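Local structure of protein YiiM (Escherichia coli, 1O65) at residues 116-121 and 168-173; 16-21 and 37-42; 193-198 and 224-229. The protein is of unknown function but may bind molybdenum and act as an oxidoreductase on nitrogenous compounds. One frame throughout, in Å; residues are numbered along the deposited sequence.

Interaction 1: residues 116-121 and 168-173; sequences FRWGEA and ADAPLE
Two neighbouring antiparallel strands of the MOSC beta fold meet where Arg117 pairs with Glu173, just before the type II' turn from Trp118 to Ala121. Arg117 N donates to Glu173 O and Glu173 N to Arg117 O, both at 2.8 Å. The two side chains leave the same face of the sheet and repeat the pairing. Arg117 presents its guanidinium side-on, with NH2 3.0 Å from Glu173 OE1 in a salt bridge and NE at 3.3 Å from OE2. Both oxygens lie near the guanidinium plane, but they are approached from above the carboxylate, whose plane is turned 47° away. A water bound by Gly119 N donates to Pro171 O and to Glu173 OE2. With an alanine here instead of Glu173, the Arg117 guanidinium would probably lose its carboxylate mate and the water one of its anchors. On the other face, CD2 of Leu172 sits over the five-membered ring of Trp118, 3.8 Å from its centroid, a CH-pi contact. Trp118 NE1 is shared weakly between Ala170 O, at 2.8 Å, and Ser167 O. The strand pair thus carries its charge on an accessible face, while the indole packs against Val17 and Val19 on the other.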
loop_
_atom_site.group_PDB
_atom_site.type_symbol
_atom_site.label_atom_id
_atom_site.label_comp_id
_atom_site.label_asym_id
_atom_site.label_seq_id
_atom_site.Cartn_x
_atom_site.Cartn_y
_atom_site.Cartn_z
ATOM N N PHE A 116 -11.438 -6.765 -1.168
ATOM C CA PHE A 116 -11.842 -6.604 -2.542
ATOM C C PHE A 116 -11.852 -7.973 -3.254
ATOM O O PHE A 116 -10.999 -8.816 -2.994
ATOM C CB PHE A 116 -10.919 -5.673 -3.309
ATOM C CG PHE A 116 -10.872 -4.227 -2.985
ATOM C CD1 PHE A 116 -10.148 -3.793 -1.868
ATOM C CD2 PHE A 116 -11.488 -3.269 -3.761
ATOM C CE1 PHE A 116 -10.049 -2.447 -1.564
ATOM C CE2 PHE A 116 -11.407 -1.908 -3.473
ATOM C CZ PHE A 116 -10.694 -1.500 -2.368
ATOM N N ARG A 117 -12.863 -8.161 -4.088
ATOM C CA ARG A 117 -12.945 -9.328 -4.942
ATOM C C ARG A 117 -12.255 -8.883 -6.262
ATOM O O ARG A 117 -12.510 -7.740 -6.654
ATOM C CB ARG A 117 -14.355 -9.812 -5.261
ATOM C CG ARG A 117 -14.350 -11.023 -6.202
ATOM C CD ARG A 117 -15.726 -11.655 -6.352
ATOM N NE ARG A 117 -16.699 -10.707 -6.869
ATOM C CZ ARG A 117 -18.011 -10.747 -6.663
ATOM N NH1 ARG A 117 -18.557 -11.705 -5.935
ATOM N NH2 ARG A 117 -18.786 -9.793 -7.192
ATOM N N TRP A 118 -11.370 -9.710 -6.760
ATOM C CA TRP A 118 -10.621 -9.465 -7.980
ATOM C C TRP A 118 -10.556 -10.771 -8.786
ATOM O O TRP A 118 -9.801 -11.687 -8.461
ATOM C CB TRP A 118 -9.203 -8.946 -7.687
ATOM C CG TRP A 118 -8.424 -8.532 -8.901
ATOM C CD1 TRP A 118 -8.938 -8.052 -10.080
ATOM C CD2 TRP A 118 -6.997 -8.492 -9.059
ATOM N NE1 TRP A 118 -7.936 -7.743 -10.957
ATOM C CE2 TRP A 118 -6.733 -8.030 -10.362
ATOM C CE3 TRP A 118 -5.923 -8.842 -8.239
ATOM C CZ2 TRP A 118 -5.433 -7.884 -10.865
ATOM C CZ3 TRP A 118 -4.635 -8.710 -8.742
ATOM C CH2 TRP A 118 -4.397 -8.218 -10.026
ATOM N N GLY A 119 -11.476 -10.861 -9.756
ATOM C CA GLY A 119 -11.577 -12.050 -10.597
ATOM C C GLY A 119 -11.898 -13.224 -9.669
ATOM O O GLY A 119 -12.924 -13.183 -8.987
ATOM N N GLU A 120 -11.009 -14.212 -9.597
ATOM C CA GLU A 120 -11.312 -15.344 -8.710
ATOM C C GLU A 120 -10.682 -15.142 -7.332
ATOM O O GLU A 120 -10.820 -16.026 -6.507
ATOM C CB GLU A 120 -10.722 -16.645 -9.276
ATOM C CG GLU A 120 -10.830 -16.733 -10.789
ATOM C CD GLU A 120 -12.206 -17.249 -11.187
ATOM O OE1 GLU A 120 -13.199 -16.549 -10.913
ATOM O OE2 GLU A 120 -12.198 -18.359 -11.764
ATOM N N ALA A 121 -10.032 -14.016 -7.090
ATOM C CA ALA A 121 -9.342 -13.798 -5.838
ATOM C C ALA A 121 -10.074 -12.891 -4.859
ATOM O O ALA A 121 -11.060 -12.247 -5.167
ATOM C CB ALA A 121 -7.942 -13.210 -6.092
ATOM N N ALA A 168 -5.919 -8.006 -15.799
ATOM C CA ALA A 168 -5.999 -6.583 -16.075
ATOM C C ALA A 168 -7.423 -6.240 -16.504
ATOM O O ALA A 168 -7.846 -5.092 -16.387
ATOM C CB ALA A 168 -5.019 -6.190 -17.160
ATOM N N ASP A 169 -8.148 -7.253 -16.967
ATOM C CA ASP A 169 -9.518 -7.098 -17.393
ATOM C C ASP A 169 -10.515 -7.096 -16.259
ATOM O O ASP A 169 -11.543 -6.436 -16.415
ATOM C CB ASP A 169 -9.895 -8.189 -18.424
ATOM C CG ASP A 169 -9.138 -7.851 -19.706
ATOM O OD1 ASP A 169 -9.236 -6.672 -20.105
ATOM O OD2 ASP A 169 -8.435 -8.734 -20.225
ATOM N N ALA A 170 -10.283 -7.865 -15.204
ATOM C CA ALA A 170 -11.182 -7.862 -14.060
ATOM C C ALA A 170 -10.894 -6.670 -13.144
ATOM O O ALA A 170 -9.760 -6.477 -12.695
ATOM C CB ALA A 170 -10.991 -9.148 -13.254
ATOM N N PRO A 171 -11.918 -5.905 -12.805
ATOM C CA PRO A 171 -11.805 -4.780 -11.915
ATOM C C PRO A 171 -11.763 -5.155 -10.435
ATOM O O PRO A 171 -12.172 -6.249 -10.051
ATOM C CB PRO A 171 -13.122 -4.015 -12.152
ATOM C CG PRO A 171 -14.100 -5.090 -12.487
ATOM C CD PRO A 171 -13.307 -6.104 -13.288
ATOM N N LEU A 172 -11.180 -4.270 -9.611
ATOM C CA LEU A 172 -11.214 -4.480 -8.163
ATOM C C LEU A 172 -12.633 -4.133 -7.685
ATOM O O LEU A 172 -13.156 -3.084 -8.051
ATOM C CB LEU A 172 -10.249 -3.564 -7.406
ATOM C CG LEU A 172 -8.792 -3.605 -7.849
ATOM C CD1 LEU A 172 -7.965 -2.630 -7.017
ATOM C CD2 LEU A 172 -8.242 -5.028 -7.739
ATOM N N GLU A 173 -13.245 -5.029 -6.935
ATOM C CA GLU A 173 -14.603 -4.780 -6.443
ATOM C C GLU A 173 -14.610 -4.802 -4.916
ATOM O O GLU A 173 -14.368 -5.838 -4.285
ATOM C CB GLU A 173 -15.580 -5.827 -6.962
ATOM C CG GLU A 173 -15.481 -6.195 -8.435
ATOM C CD GLU A 173 -16.102 -7.543 -8.743
ATOM O OE1 GLU A 173 -17.343 -7.629 -8.738
ATOM O OE2 GLU A 173 -15.386 -8.546 -8.948
HETATM O O HOH W 1 -13.253 -8.832 -10.488
#

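Interaction 2: residues 16-21 and 37-42; sequences PVDVYT and KIQVDG
Tyr20 and Gln39 face each other at a non-hydrogen-bonded position of an antiparallel strand pair, their CA atoms only 4.3 Å apart. The Tyr20 ring stands with CG anti to the carbonyl carbon, which swings its CD2 and CE2 side across the neighbouring strand; CE2 comes 3.7 Å from Gln39 CB. Gln39 takes the other choice, CG anti to its own N (chi1 -169°), and then runs out extended, so that CG passes over one face of the ring and the amide plane ends up tilted just 19° from it. At its far end the amide comes close to Asp18, whose OD2 is salt-bridged to Arg74. Gln39 NE2 donates, at 2.8 Å, to a water that accepts from Val19 N as well and donates to Val40 O. This water ties the side chain of Gln39 to both backbones. Lys37 packs by its methylene chain: its CB lies 3.8 Å from Tyr20 CB, and bends farther out lead NZ to a salt bridge with Asp54.

On the opposite face of the sheet from Tyr20 and Gln39, Thr21 OG1 touches Val40 CG2 at 3.6 Å.

The backbones are joined by Val40 N to Val19 O, Thr21 N to Ile38 O and Ile38 N to Thr21 O, the last at 2.7 Å. Strands 18-21 and 38-40 run at 129° to each other, a marked departure from strict antiparallel. Strand 100-102 also pairs with the strand of Tyr20, whose carbonyl accepts from Asn99. Three strands with twisted antiparallel pairing, one face carrying Tyr20 and Gln39, the other Val19, Thr21 and Val40, are part of the curled mixed sheet of the MOSC domain.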
loop_
_atom_site.group_PDB
_atom_site.type_symbol
_atom_site.label_atom_id
_atom_site.label_comp_id
_atom_site.label_asym_id
_atom_site.label_seq_id
_atom_site.Cartn_x
_atom_site.Cartn_y
_atom_site.Cartn_z
ATOM N N PRO A 16 -11.235 -0.238 -12.354
ATOM C CA PRO A 16 -10.401 -0.820 -13.405
ATOM C C PRO A 16 -8.957 -0.810 -12.941
ATOM O O PRO A 16 -8.515 0.161 -12.304
ATOM C CB PRO A 16 -10.648 0.072 -14.590
ATOM C CG PRO A 16 -12.013 0.616 -14.406
ATOM C CD PRO A 16 -12.357 0.542 -12.934
ATOM N N VAL A 17 -8.200 -1.872 -13.235
ATOM C CA VAL A 17 -6.839 -1.874 -12.720
ATOM C C VAL A 17 -5.782 -2.347 -13.677
ATOM O O VAL A 17 -5.971 -3.328 -14.390
ATOM C CB VAL A 17 -6.828 -2.690 -11.399
ATOM C CG1 VAL A 17 -7.001 -4.176 -11.653
ATOM C CG2 VAL A 17 -5.563 -2.416 -10.607
ATOM N N ASP A 18 -4.663 -1.644 -13.734
ATOM C CA ASP A 18 -3.499 -2.040 -14.529
ATOM C C ASP A 18 -2.581 -2.845 -13.597
ATOM O O ASP A 18 -2.403 -2.444 -12.439
ATOM C CB ASP A 18 -2.772 -0.792 -15.044
ATOM C CG ASP A 18 -3.575 -0.089 -16.124
ATOM O OD1 ASP A 18 -4.323 -0.792 -16.851
ATOM O OD2 ASP A 18 -3.463 1.132 -16.265
ATOM N N VAL A 19 -2.044 -3.936 -14.092
ATOM C CA VAL A 19 -1.237 -4.896 -13.376
ATOM C C VAL A 19 0.206 -4.914 -13.843
ATOM O O VAL A 19 0.476 -4.891 -15.049
ATOM C CB VAL A 19 -1.795 -6.332 -13.621
ATOM C CG1 VAL A 19 -1.079 -7.345 -12.731
ATOM C CG2 VAL A 19 -3.290 -6.384 -13.454
ATOM N N TYR A 20 1.157 -4.879 -12.920
ATOM C CA TYR A 20 2.573 -4.879 -13.236
ATOM C C TYR A 20 3.324 -5.903 -12.392
ATOM O O TYR A 20 2.983 -6.130 -11.230
ATOM C CB TYR A 20 3.266 -3.533 -13.027
ATOM C CG TYR A 20 2.676 -2.386 -13.823
ATOM C CD1 TYR A 20 1.529 -1.755 -13.367
ATOM C CD2 TYR A 20 3.235 -1.961 -15.026
ATOM C CE1 TYR A 20 0.948 -0.728 -14.082
ATOM C CE2 TYR A 20 2.668 -0.921 -15.742
ATOM C CZ TYR A 20 1.535 -0.305 -15.268
ATOM O OH TYR A 20 0.946 0.735 -15.939
ATOM N N THR A 21 4.258 -6.624 -13.002
ATOM C CA THR A 21 5.074 -7.577 -12.282
ATOM C C THR A 21 6.503 -7.522 -12.855
ATOM O O THR A 21 6.710 -7.017 -13.950
ATOM C CB THR A 21 4.615 -9.035 -12.354
ATOM O OG1 THR A 21 4.763 -9.488 -13.704
ATOM C CG2 THR A 21 3.194 -9.250 -11.877
ATOM N N LYS A 37 9.041 -2.873 -13.239
ATOM C CA LYS A 37 8.100 -3.948 -13.483
ATOM C C LYS A 37 7.420 -3.751 -14.842
ATOM O O LYS A 37 7.178 -2.631 -15.272
ATOM C CB LYS A 37 7.008 -3.956 -12.409
ATOM C CG LYS A 37 7.524 -4.192 -11.008
ATOM C CD LYS A 37 6.505 -3.741 -9.973
ATOM C CE LYS A 37 6.062 -4.919 -9.122
ATOM N NZ LYS A 37 7.253 -5.612 -8.534
ATOM N N ILE A 38 7.026 -4.842 -15.466
ATOM C CA ILE A 38 6.395 -4.768 -16.782
ATOM C C ILE A 38 4.902 -5.059 -16.738
ATOM O O ILE A 38 4.445 -5.973 -16.059
ATOM C CB ILE A 38 7.107 -5.744 -17.747
ATOM C CG1 ILE A 38 8.549 -5.277 -17.989
ATOM C CG2 ILE A 38 6.368 -5.822 -19.068
ATOM C CD1 ILE A 38 9.564 -5.878 -17.041
ATOM N N GLN A 39 4.119 -4.275 -17.487
ATOM C CA GLN A 39 2.681 -4.466 -17.557
ATOM C C GLN A 39 2.277 -5.843 -18.086
ATOM O O GLN A 39 2.848 -6.389 -19.025
ATOM C CB GLN A 39 2.012 -3.372 -18.408
ATOM C CG GLN A 39 0.510 -3.365 -18.304
ATOM C CD GLN A 39 -0.220 -2.117 -18.697
ATOM O OE1 GLN A 39 0.210 -1.276 -19.484
ATOM N NE2 GLN A 39 -1.426 -1.931 -18.143
ATOM N N VAL A 40 1.326 -6.450 -17.406
ATOM C CA VAL A 40 0.775 -7.770 -17.735
ATOM C C VAL A 40 -0.579 -7.537 -18.398
ATOM O O VAL A 40 -1.407 -6.799 -17.857
ATOM C CB VAL A 40 0.647 -8.611 -16.460
ATOM C CG1 VAL A 40 -0.133 -9.895 -16.650
ATOM C CG2 VAL A 40 2.048 -8.917 -15.928
ATOM N N ASP A 41 -0.824 -8.154 -19.549
ATOM C CA ASP A 41 -2.067 -7.881 -20.266
ATOM C C ASP A 41 -3.108 -8.969 -20.147
ATOM O O ASP A 41 -4.299 -8.671 -20.306
ATOM C CB ASP A 41 -1.761 -7.646 -21.761
ATOM C CG ASP A 41 -0.980 -6.350 -21.913
ATOM O OD1 ASP A 41 -1.414 -5.362 -21.270
ATOM O OD2 ASP A 41 0.050 -6.329 -22.619
ATOM N N GLY A 42 -2.666 -10.193 -19.933
ATOM C CA GLY A 42 -3.593 -11.308 -19.820
ATOM C C GLY A 42 -3.835 -11.682 -18.363
ATOM O O GLY A 42 -3.516 -10.943 -17.434
HETATM O O HOH W 2 -2.271 -4.329 -17.079
#

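Interaction 3: residues 193-198 and 224-229; sequences MPFDDD and GKIEDF
Phe195 has CG anti to its backbone N (chi1 -168°), a torsion that carries the ring across to the chain leaving helix 211-223, while Ile226, with CG1 anti to the carbonyl carbon and CD1 extended beyond it (chi2 177°), reaches back the other way. The ring's closest contacts are with backbone: Phe195 CE2 lies 3.3 Å from Gly224 C, and Gly224 O sits over one face, 3.6 Å above the plane and offset toward the rim. Ile226 CG1 comes to the ring edge, 4.1 Å from Phe195 CD2. Ile226 CD1 goes further, to 3.4 Å from the backbone N of Phe195 and 3.9 Å from Met193 O, and so lies against the chain from Met193 to Phe195.

Gly224, at phi 77°, is where the chain turns out of the helix. Tyr200 of helix 197-204 meets the Phe195 ring edge-to-face and also touches Ile226, and Arg220 of helix 211-223 packs on both. Asp196 caps the start of helix 197-204 through Gln199 N. The contact joins the approach to one helix with the exit of another in the three-helix domain, and because it works through van der Waals packing on a partly exposed surface, its hold rests on shape rather than on directed bonds.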
loop_
_atom_site.group_PDB
_atom_site.type_symbol
_atom_site.label_atom_id
_atom_site.label_comp_id
_atom_site.label_asym_id
_atom_site.label_seq_id
_atom_site.Cartn_x
_atom_site.Cartn_y
_atom_site.Cartn_z
ATOM N N MET A 193 1.699 11.879 13.854
ATOM C CA MET A 193 1.346 12.338 15.182
ATOM C C MET A 193 2.319 11.936 16.269
ATOM O O MET A 193 3.114 11.001 16.145
ATOM C CB MET A 193 -0.057 11.926 15.583
ATOM C CG MET A 193 -0.604 10.617 15.103
ATOM S SD MET A 193 -1.791 9.892 16.277
ATOM C CE MET A 193 -0.675 9.023 17.361
ATOM N N PRO A 194 2.281 12.722 17.352
ATOM C CA PRO A 194 3.117 12.411 18.502
ATOM C C PRO A 194 2.548 11.192 19.225
ATOM O O PRO A 194 1.401 10.819 19.015
ATOM C CB PRO A 194 3.078 13.648 19.381
ATOM C CG PRO A 194 2.090 14.565 18.772
ATOM C CD PRO A 194 1.899 14.157 17.330
ATOM N N PHE A 195 3.363 10.547 20.050
ATOM C CA PHE A 195 2.963 9.391 20.819
ATOM C C PHE A 195 1.555 9.523 21.393
ATOM O O PHE A 195 1.176 10.497 22.044
ATOM C CB PHE A 195 3.989 9.149 21.963
ATOM C CG PHE A 195 3.751 7.783 22.582
ATOM C CD1 PHE A 195 2.770 7.608 23.545
ATOM C CD2 PHE A 195 4.458 6.673 22.130
ATOM C CE1 PHE A 195 2.525 6.354 24.051
ATOM C CE2 PHE A 195 4.212 5.414 22.638
ATOM C CZ PHE A 195 3.256 5.263 23.630
ATOM N N ASP A 196 0.676 8.574 21.061
ATOM C CA ASP A 196 -0.690 8.579 21.594
ATOM C C ASP A 196 -1.071 7.124 21.830
ATOM O O ASP A 196 -1.277 6.419 20.830
ATOM C CB ASP A 196 -1.701 9.192 20.612
ATOM C CG ASP A 196 -3.066 9.379 21.246
ATOM O OD1 ASP A 196 -3.151 10.018 22.323
ATOM O OD2 ASP A 196 -4.088 8.911 20.731
ATOM N N ASP A 197 -1.130 6.645 23.044
ATOM C CA ASP A 197 -1.502 5.250 23.254
ATOM C C ASP A 197 -2.867 4.904 22.667
ATOM O O ASP A 197 -3.065 3.797 22.172
ATOM C CB ASP A 197 -1.509 4.921 24.768
ATOM C CG ASP A 197 -1.672 3.436 24.983
ATOM O OD1 ASP A 197 -0.723 2.683 24.670
ATOM O OD2 ASP A 197 -2.739 2.977 25.450
ATOM N N ASP A 198 -3.852 5.798 22.852
ATOM C CA ASP A 198 -5.203 5.568 22.397
ATOM C C ASP A 198 -5.265 5.351 20.881
ATOM O O ASP A 198 -5.987 4.499 20.383
ATOM C CB ASP A 198 -6.145 6.702 22.788
ATOM C CG ASP A 198 -6.518 6.746 24.247
ATOM O OD1 ASP A 198 -6.397 5.729 24.961
ATOM O OD2 ASP A 198 -6.979 7.826 24.694
ATOM N N GLY A 224 6.502 3.017 25.265
ATOM C CA GLY A 224 6.128 4.416 25.534
ATOM C C GLY A 224 6.901 5.310 24.573
ATOM O O GLY A 224 7.029 6.512 24.784
ATOM N N LYS A 225 7.400 4.747 23.459
ATOM C CA LYS A 225 8.148 5.548 22.516
ATOM C C LYS A 225 7.883 5.185 21.063
ATOM O O LYS A 225 7.430 4.110 20.725
ATOM C CB LYS A 225 9.675 5.458 22.761
ATOM C CG LYS A 225 10.110 6.221 24.000
ATOM C CD LYS A 225 11.572 6.238 24.277
ATOM C CE LYS A 225 12.182 4.854 24.490
ATOM N NZ LYS A 225 13.059 4.882 25.713
ATOM N N ILE A 226 8.223 6.129 20.193
ATOM C CA ILE A 226 8.109 5.934 18.758
ATOM C C ILE A 226 9.441 5.437 18.235
ATOM O O ILE A 226 10.440 6.146 18.432
ATOM C CB ILE A 226 7.725 7.278 18.088
ATOM C CG1 ILE A 226 6.382 7.731 18.689
ATOM C CG2 ILE A 226 7.650 7.134 16.577
ATOM C CD1 ILE A 226 5.866 9.058 18.207
ATOM N N GLU A 227 9.521 4.273 17.642
ATOM C CA GLU A 227 10.803 3.805 17.080
ATOM C C GLU A 227 11.354 4.818 16.058
ATOM O O GLU A 227 10.615 5.659 15.512
ATOM C CB GLU A 227 10.609 2.426 16.431
ATOM C CG GLU A 227 9.959 2.502 15.046
ATOM C CD GLU A 227 8.471 2.843 15.106
ATOM O OE1 GLU A 227 7.814 2.724 16.161
ATOM O OE2 GLU A 227 7.910 3.302 14.100
ATOM N N ASP A 228 12.645 4.714 15.773
ATOM C CA ASP A 228 13.372 5.581 14.855
ATOM C C ASP A 228 13.144 5.286 13.384
ATOM O O ASP A 228 13.106 4.118 12.954
ATOM C CB ASP A 228 14.894 5.457 15.119
ATOM C CG ASP A 228 15.628 6.648 14.530
ATOM O OD1 ASP A 228 15.562 7.732 15.158
ATOM O OD2 ASP A 228 16.251 6.517 13.463
ATOM N N PHE A 229 13.034 6.317 12.572
ATOM C CA PHE A 229 12.774 6.162 11.145
ATOM C C PHE A 229 14.001 6.460 10.268
ATOM O O PHE A 229 13.926 6.199 9.056
ATOM C CB PHE A 229 11.676 7.118 10.674
ATOM C CG PHE A 229 10.399 7.177 11.434
ATOM C CD1 PHE A 229 9.848 6.064 12.024
ATOM C CD2 PHE A 229 9.692 8.375 11.516
ATOM C CE1 PHE A 229 8.653 6.136 12.721
ATOM C CE2 PHE A 229 8.489 8.452 12.197
ATOM C CZ PHE A 229 7.961 7.341 12.805
#

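In the fold
Interactions 1 and 2 belong to one curled sheet, in which strands 172-176 and 14-21 are neighbours, and they touch: Trp118 CZ2 lies 3.7 Å from Val19 CG2. Both are partly buried and are built on paired backbones, with Trp118 and Val19 buried between them; interaction 1 has the direct salt bridge across its strands, whereas Asp18 and Lys37 of interaction 2 find theirs outside it, in Arg74 and Asp54. Interaction 3 lies across the chain's centre from both, its nearest atoms about 23 Å from interaction 1 and 22 Å from interaction 2. It is a surface contact between helix-flanking loops, made by packing alone.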